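PDB 6Y0R: chitooligosaccharide oxidase from Gibberella zeae, which oxidises the C1 hydroxyl of chitooligosaccharides to lactones with a bicovalently bound FAD, handing the electrons to molecular oxygen to form hydrogen peroxide. Local coordinates for residues L120-P130 and V219-F227; K390-H398 and M460-L469. All blocks are in the same frame, centred on the assembly; numbering follows the deposited sequence.

Contact 1: L120-P130 and V219-F227. With FAD (flavin-adenine dinucleotide), chain B.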
loop_
_atom_site.group_PDB
_atom_site.type_symbol
_atom_site.label_atom_id
_atom_site.label_comp_id
_atom_site.label_asym_id
_atom_site.label_seq_id
_atom_site.Cartn_x
_atom_site.Cartn_y
_atom_site.Cartn_z
ATOM N N LEU A 120 20.139 4.352 -10.063
ATOM C CA LEU A 120 19.919 3.408 -11.170
ATOM C C LEU A 120 21.269 3.063 -11.777
ATOM O O LEU A 120 21.997 4.010 -12.161
ATOM C CB LEU A 120 19.040 4.091 -12.214
ATOM C CG LEU A 120 18.701 3.375 -13.509
ATOM C CD1 LEU A 120 17.900 2.122 -13.255
ATOM C CD2 LEU A 120 18.092 4.215 -14.627
ATOM N N ALA A 121 21.400 1.822 -12.013
ATOM C CA ALA A 121 22.654 1.254 -12.575
ATOM C C ALA A 121 22.460 0.964 -14.063
ATOM O O ALA A 121 21.304 0.893 -14.546
ATOM C CB ALA A 121 23.041 0.022 -11.792
ATOM N N LYS A 122 23.560 0.781 -14.794
ATOM C CA LYS A 122 23.494 0.611 -16.261
ATOM C C LYS A 122 22.779 -0.696 -16.617
ATOM O O LYS A 122 22.180 -0.738 -17.682
ATOM C CB LYS A 122 24.899 0.710 -16.862
ATOM C CG LYS A 122 25.412 2.141 -16.968
ATOM C CD LYS A 122 26.300 2.419 -18.179
ATOM C CE LYS A 122 26.239 3.861 -18.649
ATOM N NZ LYS A 122 27.222 4.117 -19.730
ATOM N N ASP A 123 22.755 -1.699 -15.738
ATOM C CA ASP A 123 22.084 -2.984 -16.056
ATOM C C ASP A 123 20.567 -2.925 -15.768
ATOM O O ASP A 123 19.921 -3.963 -15.927
ATOM C CB ASP A 123 22.768 -4.140 -15.327
ATOM C CG ASP A 123 22.681 -4.073 -13.817
ATOM O OD1 ASP A 123 22.049 -3.142 -13.313
ATOM O OD2 ASP A 123 23.231 -4.978 -13.166
ATOM N N GLY A 124 20.019 -1.771 -15.375
ATOM C CA GLY A 124 18.569 -1.605 -15.142
ATOM C C GLY A 124 18.163 -1.973 -13.715
ATOM O O GLY A 124 16.985 -1.801 -13.340
ATOM N N THR A 125 19.107 -2.386 -12.890
ATOM C CA THR A 125 18.859 -2.540 -11.428
ATOM C C THR A 125 18.921 -1.171 -10.746
ATOM O O THR A 125 19.616 -0.250 -11.214
ATOM C CB THR A 125 19.854 -3.511 -10.792
ATOM O OG1 THR A 125 19.439 -3.681 -9.440
ATOM C CG2 THR A 125 21.249 -2.956 -10.778
ATOM N N ALA A 126 18.199 -0.991 -9.651
ATOM C CA ALA A 126 18.166 0.277 -8.915
ATOM C C ALA A 126 18.267 -0.008 -7.421
ATOM O O ALA A 126 17.611 -0.931 -6.966
ATOM C CB ALA A 126 16.900 1.038 -9.210
ATOM N N LYS A 127 19.026 0.801 -6.709
ATOM C CA LYS A 127 19.117 0.739 -5.243
ATOM C C LYS A 127 18.439 1.991 -4.728
ATOM O O LYS A 127 18.853 3.124 -5.102
ATOM C CB LYS A 127 20.574 0.685 -4.798
ATOM C CG LYS A 127 21.238 -0.614 -5.208
ATOM C CD LYS A 127 22.678 -0.733 -4.779
ATOM C CE LYS A 127 23.183 -2.138 -5.011
ATOM N NZ LYS A 127 24.630 -2.134 -5.320
ATOM N N ILE A 128 17.410 1.813 -3.904
ATOM C CA ILE A 128 16.565 2.930 -3.438
ATOM C C ILE A 128 16.438 2.869 -1.923
ATOM O O ILE A 128 16.158 1.784 -1.388
ATOM C CB ILE A 128 15.203 2.893 -4.127
ATOM C CG1 ILE A 128 15.369 2.691 -5.638
ATOM C CG2 ILE A 128 14.426 4.135 -3.752
ATOM C CD1 ILE A 128 14.052 2.583 -6.398
ATOM N N GLN A 129 16.635 4.000 -1.291
ATOM C CA GLN A 129 16.377 4.157 0.151
ATOM C C GLN A 129 14.875 4.187 0.362
ATOM O O GLN A 129 14.143 4.774 -0.425
ATOM C CB GLN A 129 17.106 5.374 0.704
ATOM C CG GLN A 129 18.632 5.174 0.626
ATOM C CD GLN A 129 19.404 6.320 1.245
ATOM O OE1 GLN A 129 19.062 7.499 1.114
ATOM N NE2 GLN A 129 20.398 5.969 2.059
ATOM N N PRO A 130 14.358 3.529 1.410
ATOM C CA PRO A 130 12.900 3.442 1.587
ATOM C C PRO A 130 12.209 4.769 1.916
ATOM O O PRO A 130 11.012 4.874 1.708
ATOM C CB PRO A 130 12.733 2.488 2.782
ATOM C CG PRO A 130 14.052 2.622 3.526
ATOM C CD PRO A 130 15.111 2.816 2.448
ATOM N N VAL A 219 14.375 -1.697 7.227
ATOM C CA VAL A 219 14.889 -1.831 5.847
ATOM C C VAL A 219 15.556 -0.494 5.543
ATOM O O VAL A 219 14.962 0.547 5.839
ATOM C CB VAL A 219 13.780 -2.217 4.852
ATOM C CG1 VAL A 219 14.308 -2.230 3.419
ATOM C CG2 VAL A 219 13.204 -3.581 5.232
ATOM N N VAL A 220 16.804 -0.501 5.066
ATOM C CA VAL A 220 17.522 0.793 4.804
ATOM C C VAL A 220 17.889 0.902 3.320
ATOM O O VAL A 220 18.278 2.010 2.933
ATOM C CB VAL A 220 18.789 0.940 5.671
ATOM C CG1 VAL A 220 18.429 1.137 7.117
ATOM C CG2 VAL A 220 19.709 -0.253 5.505
ATOM N N GLU A 221 17.758 -0.159 2.551
ATOM C CA GLU A 221 17.934 -0.174 1.075
ATOM C C GLU A 221 17.094 -1.291 0.468
ATOM O O GLU A 221 17.058 -2.437 0.974
ATOM C CB GLU A 221 19.406 -0.358 0.692
ATOM C CG GLU A 221 19.687 -0.016 -0.767
ATOM C CD GLU A 221 21.122 -0.294 -1.207
ATOM O OE1 GLU A 221 21.925 0.650 -1.166
ATOM O OE2 GLU A 221 21.424 -1.462 -1.597
ATOM N N LEU A 222 16.491 -0.991 -0.664
ATOM C CA LEU A 222 15.755 -1.947 -1.483
ATOM C C LEU A 222 16.386 -1.936 -2.859
ATOM O O LEU A 222 16.645 -0.831 -3.361
ATOM C CB LEU A 222 14.286 -1.523 -1.587
ATOM C CG LEU A 222 13.547 -1.590 -0.255
ATOM C CD1 LEU A 222 12.240 -0.832 -0.313
ATOM C CD2 LEU A 222 13.319 -3.050 0.090
ATOM N N GLU A 223 16.591 -3.111 -3.424
ATOM C CA GLU A 223 17.118 -3.225 -4.799
ATOM C C GLU A 223 16.026 -3.827 -5.664
ATOM O O GLU A 223 15.411 -4.813 -5.278
ATOM C CB GLU A 223 18.391 -4.069 -4.834
ATOM C CG GLU A 223 19.015 -4.097 -6.226
ATOM C CD GLU A 223 20.444 -4.607 -6.291
ATOM O OE1 GLU A 223 20.846 -5.398 -5.376
ATOM O OE2 GLU A 223 21.147 -4.196 -7.254
ATOM N N PHE A 224 15.867 -3.314 -6.874
ATOM C CA PHE A 224 14.834 -3.757 -7.832
ATOM C C PHE A 224 15.426 -3.950 -9.228
ATOM O O PHE A 224 16.366 -3.233 -9.602
ATOM C CB PHE A 224 13.742 -2.690 -7.991
ATOM C CG PHE A 224 13.004 -2.317 -6.728
ATOM C CD1 PHE A 224 13.540 -1.398 -5.845
ATOM C CD2 PHE A 224 11.798 -2.949 -6.426
ATOM C CE1 PHE A 224 12.866 -1.076 -4.675
ATOM C CE2 PHE A 224 11.125 -2.635 -5.253
ATOM C CZ PHE A 224 11.653 -1.680 -4.399
ATOM N N GLN A 225 14.797 -4.811 -9.997
ATOM C CA GLN A 225 14.986 -4.875 -11.463
ATOM C C GLN A 225 13.927 -3.959 -12.075
ATOM O O GLN A 225 12.727 -4.334 -12.089
ATOM C CB GLN A 225 14.863 -6.298 -11.996
ATOM C CG GLN A 225 15.055 -6.368 -13.513
ATOM C CD GLN A 225 16.365 -5.760 -13.973
ATOM O OE1 GLN A 225 17.423 -6.103 -13.458
ATOM N NE2 GLN A 225 16.310 -4.816 -14.913
ATOM N N THR A 226 14.334 -2.770 -12.523
ATOM C CA THR A 226 13.397 -1.842 -13.193
ATOM C C THR A 226 12.935 -2.417 -14.539
ATOM O O THR A 226 13.613 -3.300 -15.111
ATOM C CB THR A 226 14.002 -0.439 -13.379
ATOM O OG1 THR A 226 14.970 -0.548 -14.432
ATOM C CG2 THR A 226 14.570 0.134 -12.103
ATOM N N PHE A 227 11.862 -1.849 -15.080
ATOM C CA PHE A 227 11.423 -2.098 -16.471
ATOM C C PHE A 227 11.526 -0.777 -17.241
ATOM O O PHE A 227 11.666 0.314 -16.631
ATOM C CB PHE A 227 10.031 -2.718 -16.579
ATOM C CG PHE A 227 8.945 -1.975 -15.852
ATOM C CD1 PHE A 227 8.234 -0.950 -16.464
ATOM C CD2 PHE A 227 8.617 -2.337 -14.555
ATOM C CE1 PHE A 227 7.225 -0.275 -15.783
ATOM C CE2 PHE A 227 7.625 -1.644 -13.873
ATOM C CZ PHE A 227 6.932 -0.625 -14.488
HETATM P PA FAD B . 4.624 4.481 6.848
HETATM O O1A FAD B . 3.497 4.917 7.693
HETATM O O2A FAD B . 5.926 5.172 6.934
HETATM O O5B FAD B . 4.902 2.926 7.050
HETATM C C5B FAD B . 3.916 1.934 6.765
HETATM C C4B FAD B . 4.273 0.648 7.489
HETATM O O4B FAD B . 5.531 0.140 6.978
HETATM C C3B FAD B . 4.494 0.732 9.014
HETATM O O3B FAD B . 4.222 -0.529 9.639
HETATM C C2B FAD B . 5.983 1.033 9.108
HETATM O O2B FAD B . 6.569 0.747 10.380
HETATM C C1B FAD B . 6.517 0.161 8.004
HETATM N N9A FAD B . 7.772 0.613 7.424
HETATM C C8A FAD B . 7.954 1.747 6.677
HETATM N N7A FAD B . 9.213 1.900 6.286
HETATM C C5A FAD B . 9.880 0.803 6.822
HETATM C C6A FAD B . 11.227 0.398 6.773
HETATM N N6A FAD B . 12.142 1.085 6.085
HETATM N N1A FAD B . 11.589 -0.733 7.440
HETATM C C2A FAD B . 10.627 -1.376 8.133
HETATM N N3A FAD B . 9.323 -1.101 8.229
HETATM C C4A FAD B . 9.004 0.016 7.549
HETATM N N1 FAD B . -1.295 1.778 -1.736
HETATM C C2 FAD B . -1.266 1.098 -2.892
HETATM O O2 FAD B . -0.938 -0.144 -2.913
HETATM N N3 FAD B . -1.552 1.744 -4.061
HETATM C C4 FAD B . -1.889 3.086 -4.133
HETATM O O4 FAD B . -2.125 3.619 -5.230
HETATM C C4X FAD B . -1.916 3.829 -2.928
HETATM N N5 FAD B . -2.179 5.137 -2.967
HETATM C C5X FAD B . -2.063 5.851 -1.795
HETATM C C6 FAD B . -2.262 7.257 -1.819
HETATM C C7 FAD B . -2.176 8.007 -0.657
HETATM C C7M FAD B . -2.419 9.503 -0.683
HETATM C C8 FAD B . -1.814 7.356 0.593
HETATM C C8M FAD B . -1.579 8.118 1.883
HETATM C C9 FAD B . -1.663 5.954 0.602
HETATM C C9A FAD B . -1.788 5.194 -0.569
HETATM N N10 FAD B . -1.589 3.803 -0.549
HETATM C C10 FAD B . -1.610 3.069 -1.742
HETATM C "C1'" FAD B . -1.329 3.076 0.697
HETATM C "C2'" FAD B . 0.172 2.925 0.950
HETATM O "O2'" FAD B . 0.726 1.907 0.115
HETATM C "C3'" FAD B . 0.362 2.568 2.402
HETATM O "O3'" FAD B . -0.195 3.667 3.159
HETATM C "C4'" FAD B . 1.846 2.356 2.705
HETATM O "O4'" FAD B . 2.037 1.453 3.810
HETATM C "C5'" FAD B . 2.485 3.683 3.004
HETATM O "O5'" FAD B . 3.916 3.558 3.100
HETATM P P FAD B . 4.698 4.711 3.855
HETATM O O1P FAD B . 6.146 4.392 3.823
HETATM O O2P FAD B . 4.280 6.059 3.392
HETATM O O3P FAD B . 4.063 4.579 5.340
HETATM O O HOH W 1 20.767 3.003 2.321
#
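K127 and E223 lie side by side and point the same way, but their charges stop short of a salt bridge, with K127 NZ 4.5 Å from E223 OE2. E221 crosses the same lysine lower down and sets its carboxylate against the methylenes, E221 OE2 being 3.5 Å from K127 CD. T125 shares this face with K127 and E223. Its hydroxyl, turned away from its own backbone N (chi1 -174°), sits 2.8 Å from E223 OE2, with F224 O also close by.

On the other face I128 and F224 meet at about a right angle, I128 CD1 standing 4.1 Å from F224 CD1, and L159 of helix 159-165 touches both as well as L222. Between the two faces runs the antiparallel pairing of strands 125-128 and 218-228, part of the sheet of the PCMH-type FAD-binding domain. A126 and F224 exchange one pair of backbone bonds, I128 and L222 the next.

Beyond the pairing, T226 N and T226 OG1 both donate to G124 O, the N from somewhat out of the carbonyl plane. With chi1 at 74° OG1 is held between T226's own N and carbonyl carbon and makes a short 2.6 Å bond, in the carbonyl plane, to a lone pair of G124 O; it also bonds R147.

At the far end V220 and E221 form a classic beta bulge opposite T186, and P130 CG rests 3.2 Å from V219 O. V219 reads the adenine edge with its backbone: V219 N donates to N1A of FAD over 3.0 Å, and FAD N6A donates to V219 O over 2.9 Å.

Contact 2: K390-H398 and M460-L469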
loop_
_atom_site.group_PDB
_atom_site.type_symbol
_atom_site.label_atom_id
_atom_site.label_comp_id
_atom_site.label_asym_id
_atom_site.label_seq_id
_atom_site.Cartn_x
_atom_site.Cartn_y
_atom_site.Cartn_z
ATOM N N LYS A 390 2.488 -18.130 -6.583
ATOM C CA LYS A 390 1.598 -18.830 -5.642
ATOM C C LYS A 390 1.542 -18.019 -4.355
ATOM O O LYS A 390 2.462 -17.309 -4.051
ATOM C CB LYS A 390 2.131 -20.203 -5.302
ATOM C CG LYS A 390 1.986 -21.205 -6.419
ATOM C CD LYS A 390 2.523 -22.557 -5.958
ATOM C CE LYS A 390 2.200 -23.652 -6.955
ATOM N NZ LYS A 390 2.472 -24.986 -6.366
ATOM N N PRO A 391 0.475 -18.174 -3.559
ATOM C CA PRO A 391 0.381 -17.503 -2.268
ATOM C C PRO A 391 1.603 -17.655 -1.356
ATOM O O PRO A 391 1.966 -16.695 -0.646
ATOM C CB PRO A 391 -0.866 -18.157 -1.653
ATOM C CG PRO A 391 -1.744 -18.508 -2.862
ATOM C CD PRO A 391 -0.756 -18.911 -3.921
ATOM N N SER A 392 2.294 -18.799 -1.383
ATOM C CA SER A 392 3.428 -19.062 -0.481
ATOM C C SER A 392 4.753 -18.552 -1.050
ATOM O O SER A 392 5.746 -18.631 -0.358
ATOM C CB SER A 392 3.488 -20.561 -0.161
ATOM O OG SER A 392 3.637 -21.277 -1.366
ATOM N N ASP A 393 4.804 -18.031 -2.288
ATOM C CA ASP A 393 6.092 -17.618 -2.910
ATOM C C ASP A 393 6.711 -16.377 -2.240
ATOM O O ASP A 393 7.942 -16.198 -2.250
ATOM C CB ASP A 393 5.907 -17.404 -4.406
ATOM C CG ASP A 393 5.751 -18.664 -5.231
ATOM O OD1 ASP A 393 6.033 -19.778 -4.707
ATOM O OD2 ASP A 393 5.331 -18.525 -6.401
ATOM N N THR A 394 5.889 -15.472 -1.688
ATOM C CA THR A 394 6.342 -14.300 -0.915
ATOM C C THR A 394 5.433 -14.237 0.320
ATOM O O THR A 394 4.439 -14.960 0.335
ATOM C CB THR A 394 6.217 -12.994 -1.707
ATOM O OG1 THR A 394 4.848 -12.753 -2.036
ATOM C CG2 THR A 394 7.050 -12.992 -2.980
ATOM N N ALA A 395 5.749 -13.379 1.276
ATOM C CA ALA A 395 4.848 -13.164 2.438
ATOM C C ALA A 395 3.499 -12.613 1.963
ATOM O O ALA A 395 2.491 -12.825 2.653
ATOM C CB ALA A 395 5.517 -12.245 3.417
ATOM N N TYR A 396 3.417 -11.956 0.799
ATOM C CA TYR A 396 2.148 -11.424 0.244
ATOM C C TYR A 396 1.270 -12.609 -0.190
ATOM O O TYR A 396 1.587 -13.349 -1.174
ATOM C CB TYR A 396 2.410 -10.473 -0.925
ATOM C CG TYR A 396 1.161 -9.822 -1.437
ATOM C CD1 TYR A 396 0.354 -10.437 -2.377
ATOM C CD2 TYR A 396 0.777 -8.595 -0.935
ATOM C CE1 TYR A 396 -0.809 -9.841 -2.824
ATOM C CE2 TYR A 396 -0.388 -7.989 -1.365
ATOM C CZ TYR A 396 -1.180 -8.613 -2.312
ATOM O OH TYR A 396 -2.321 -8.004 -2.757
ATOM N N VAL A 397 0.182 -12.839 0.522
ATOM C CA VAL A 397 -0.571 -14.101 0.372
ATOM C C VAL A 397 -1.658 -14.012 -0.702
ATOM O O VAL A 397 -2.057 -15.069 -1.206
ATOM C CB VAL A 397 -1.126 -14.542 1.729
ATOM C CG1 VAL A 397 -2.379 -13.777 2.109
ATOM C CG2 VAL A 397 -1.392 -16.047 1.751
ATOM N N HIS A 398 -2.198 -12.835 -1.015
ATOM C CA HIS A 398 -3.471 -12.694 -1.764
ATOM C C HIS A 398 -3.208 -12.806 -3.273
ATOM O O HIS A 398 -3.493 -11.856 -4.036
ATOM C CB HIS A 398 -4.192 -11.407 -1.340
ATOM C CG HIS A 398 -4.559 -11.390 0.104
ATOM N ND1 HIS A 398 -5.264 -12.428 0.708
ATOM C CD2 HIS A 398 -4.390 -10.432 1.056
ATOM C CE1 HIS A 398 -5.417 -12.114 1.994
ATOM N NE2 HIS A 398 -4.904 -10.924 2.223
ATOM N N MET A 460 -6.226 -11.931 8.350
ATOM C CA MET A 460 -6.777 -11.216 7.170
ATOM C C MET A 460 -5.618 -10.783 6.247
ATOM O O MET A 460 -5.729 -10.916 5.000
ATOM C CB MET A 460 -7.555 -9.978 7.587
ATOM C CG MET A 460 -8.797 -10.238 8.362
ATOM S SD MET A 460 -10.074 -10.737 7.247
ATOM C CE MET A 460 -11.414 -10.910 8.443
ATOM N N TYR A 461 -4.543 -10.252 6.836
ATOM C CA TYR A 461 -3.459 -9.679 5.998
ATOM C C TYR A 461 -2.577 -10.763 5.370
ATOM O O TYR A 461 -2.184 -10.555 4.198
ATOM C CB TYR A 461 -2.583 -8.711 6.780
ATOM C CG TYR A 461 -3.285 -7.506 7.359
ATOM C CD1 TYR A 461 -4.324 -6.889 6.690
ATOM C CD2 TYR A 461 -2.961 -7.062 8.629
ATOM C CE1 TYR A 461 -4.980 -5.792 7.230
ATOM C CE2 TYR A 461 -3.590 -5.956 9.176
ATOM C CZ TYR A 461 -4.610 -5.331 8.482
ATOM O OH TYR A 461 -5.310 -4.277 9.025
ATOM N N TRP A 462 -2.276 -11.843 6.092
ATOM C CA TRP A 462 -1.229 -12.816 5.662
ATOM C C TRP A 462 -1.773 -14.248 5.531
ATOM O O TRP A 462 -1.014 -15.094 5.048
ATOM C CB TRP A 462 0.004 -12.718 6.549
ATOM C CG TRP A 462 0.659 -11.368 6.476
ATOM C CD1 TRP A 462 1.271 -10.812 5.380
ATOM C CD2 TRP A 462 0.651 -10.353 7.487
ATOM N NE1 TRP A 462 1.704 -9.550 5.690
ATOM C CE2 TRP A 462 1.304 -9.223 6.961
ATOM C CE3 TRP A 462 0.184 -10.302 8.802
ATOM C CZ2 TRP A 462 1.536 -8.081 7.712
ATOM C CZ3 TRP A 462 0.346 -9.137 9.526
ATOM C CH2 TRP A 462 1.014 -8.044 8.986
ATOM N N GLY A 463 -3.019 -14.530 5.946
ATOM C CA GLY A 463 -3.661 -15.829 5.686
ATOM C C GLY A 463 -2.770 -16.999 6.041
ATOM O O GLY A 463 -2.163 -17.059 7.149
ATOM N N SER A 464 -2.637 -17.927 5.094
ATOM C CA SER A 464 -1.915 -19.197 5.267
ATOM C C SER A 464 -0.406 -18.988 5.429
ATOM O O SER A 464 0.295 -19.959 5.758
ATOM C CB SER A 464 -2.252 -20.108 4.107
ATOM O OG SER A 464 -1.912 -19.495 2.882
ATOM N N ASN A 465 0.120 -17.767 5.238
ATOM C CA ASN A 465 1.552 -17.465 5.439
ATOM C C ASN A 465 1.865 -17.139 6.902
ATOM O O ASN A 465 3.018 -16.974 7.228
ATOM C CB ASN A 465 1.993 -16.309 4.526
ATOM C CG ASN A 465 2.201 -16.766 3.101
ATOM O OD1 ASN A 465 2.332 -17.972 2.844
ATOM N ND2 ASN A 465 2.177 -15.815 2.165
ATOM N N VAL A 466 0.869 -17.024 7.775
ATOM C CA VAL A 466 1.146 -16.588 9.171
ATOM C C VAL A 466 2.145 -17.558 9.847
ATOM O O VAL A 466 3.081 -17.096 10.513
ATOM C CB VAL A 466 -0.150 -16.391 9.984
ATOM C CG1 VAL A 466 0.153 -16.244 11.463
ATOM C CG2 VAL A 466 -0.942 -15.177 9.525
ATOM N N ALA A 467 1.951 -18.874 9.739
ATOM C CA ALA A 467 2.798 -19.838 10.462
ATOM C C ALA A 467 4.277 -19.670 10.100
ATOM O O ALA A 467 5.126 -19.569 11.016
ATOM C CB ALA A 467 2.308 -21.255 10.183
ATOM N N LYS A 468 4.594 -19.579 8.805
ATOM C CA LYS A 468 5.983 -19.368 8.336
ATOM C C LYS A 468 6.483 -17.989 8.775
ATOM O O LYS A 468 7.630 -17.880 9.215
ATOM C CB LYS A 468 6.080 -19.590 6.822
ATOM C CG LYS A 468 7.486 -19.430 6.274
ATOM C CD LYS A 468 7.683 -19.945 4.873
ATOM C CE LYS A 468 9.068 -19.635 4.345
ATOM N NZ LYS A 468 9.157 -20.039 2.924
ATOM N N LEU A 469 5.641 -16.942 8.718
ATOM C CA LEU A 469 6.056 -15.599 9.194
ATOM C C LEU A 469 6.409 -15.637 10.688
ATOM O O LEU A 469 7.392 -14.988 11.089
ATOM C CB LEU A 469 4.946 -14.575 8.925
ATOM C CG LEU A 469 4.867 -14.083 7.488
ATOM C CD1 LEU A 469 3.517 -13.435 7.237
ATOM C CD2 LEU A 469 6.025 -13.128 7.200
HETATM O O HOH W 2 -0.369 -10.544 2.293
#
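V397 lies over the carbonyl of W462, its CB 3.4 Å from W462 O and both methyls nearly as close. The torsion chi1 of 79° tucks CG1 between the backbone N and the carbonyl carbon, where it also sits above one face of the neighbouring H398 ring, offset toward the rim. The helix 454-462 has just ended here, and G463, with positive phi, carries the chain past V397 CG1 toward helix 466-476.

N465 slides past V397 in the opposite direction and pushes its amide into the loop. N465 ND2 donates to P391 O over 3.0 Å at 165° and, nearly as straight, to A395 O over 3.0 Å. Both acceptors lie near the amide plane, one for each N-H, although A395 O is met from above its own carbonyl plane. The same A395 O meets the edge of the W462 indole, 3.6 Å from W462 CD1, while W462 NE1 bonds G211 O of helix 203-212. Next to this, A395 CB packs on L469 CD2 at 3.9 Å.

H398 works at the other end of the contact. H398 NE2 donates to M460 O over 2.9 Å, and the oxygen lies in the ring plane, though the bond is bent to 133°. A water accepts from V397 N and donates to Y461 O, bridging loop and helix.

The segment 460-469 belongs to the berberine-like C-terminal region, and through these contacts it packs against the loop before strand 403-411. The N465 amide and the H398 imidazole N-H give backbone carbonyls hydrogen-bond partners where a loop without regular structure meets a helix end and the turn leading to the next helix. Because its two N-H groups each reach a different carbonyl, N465 probably helps to hold the turn of the loop at P391 and A395.

Contact 1 and contact 2 do not touch: their centres are 24 Å apart and their nearest atoms about 11 Å. What relates them is the cofactor, approached at different places. Contact 1 borders the adenine, whereas in contact 2 the side chain of Y396 comes within about 8 Å of FAD, on the isoalloxazine side. Helix 203-212 offers a second connection. Its W207 and G211 bond to residues of contact 2, and the chain then leads on into strand 218-228 of contact 1. The FAD-binding domain and the C-terminal region are thus tied through the helix and also through the flavin, to which Y444 and N446 of the C-terminal region hydrogen-bond.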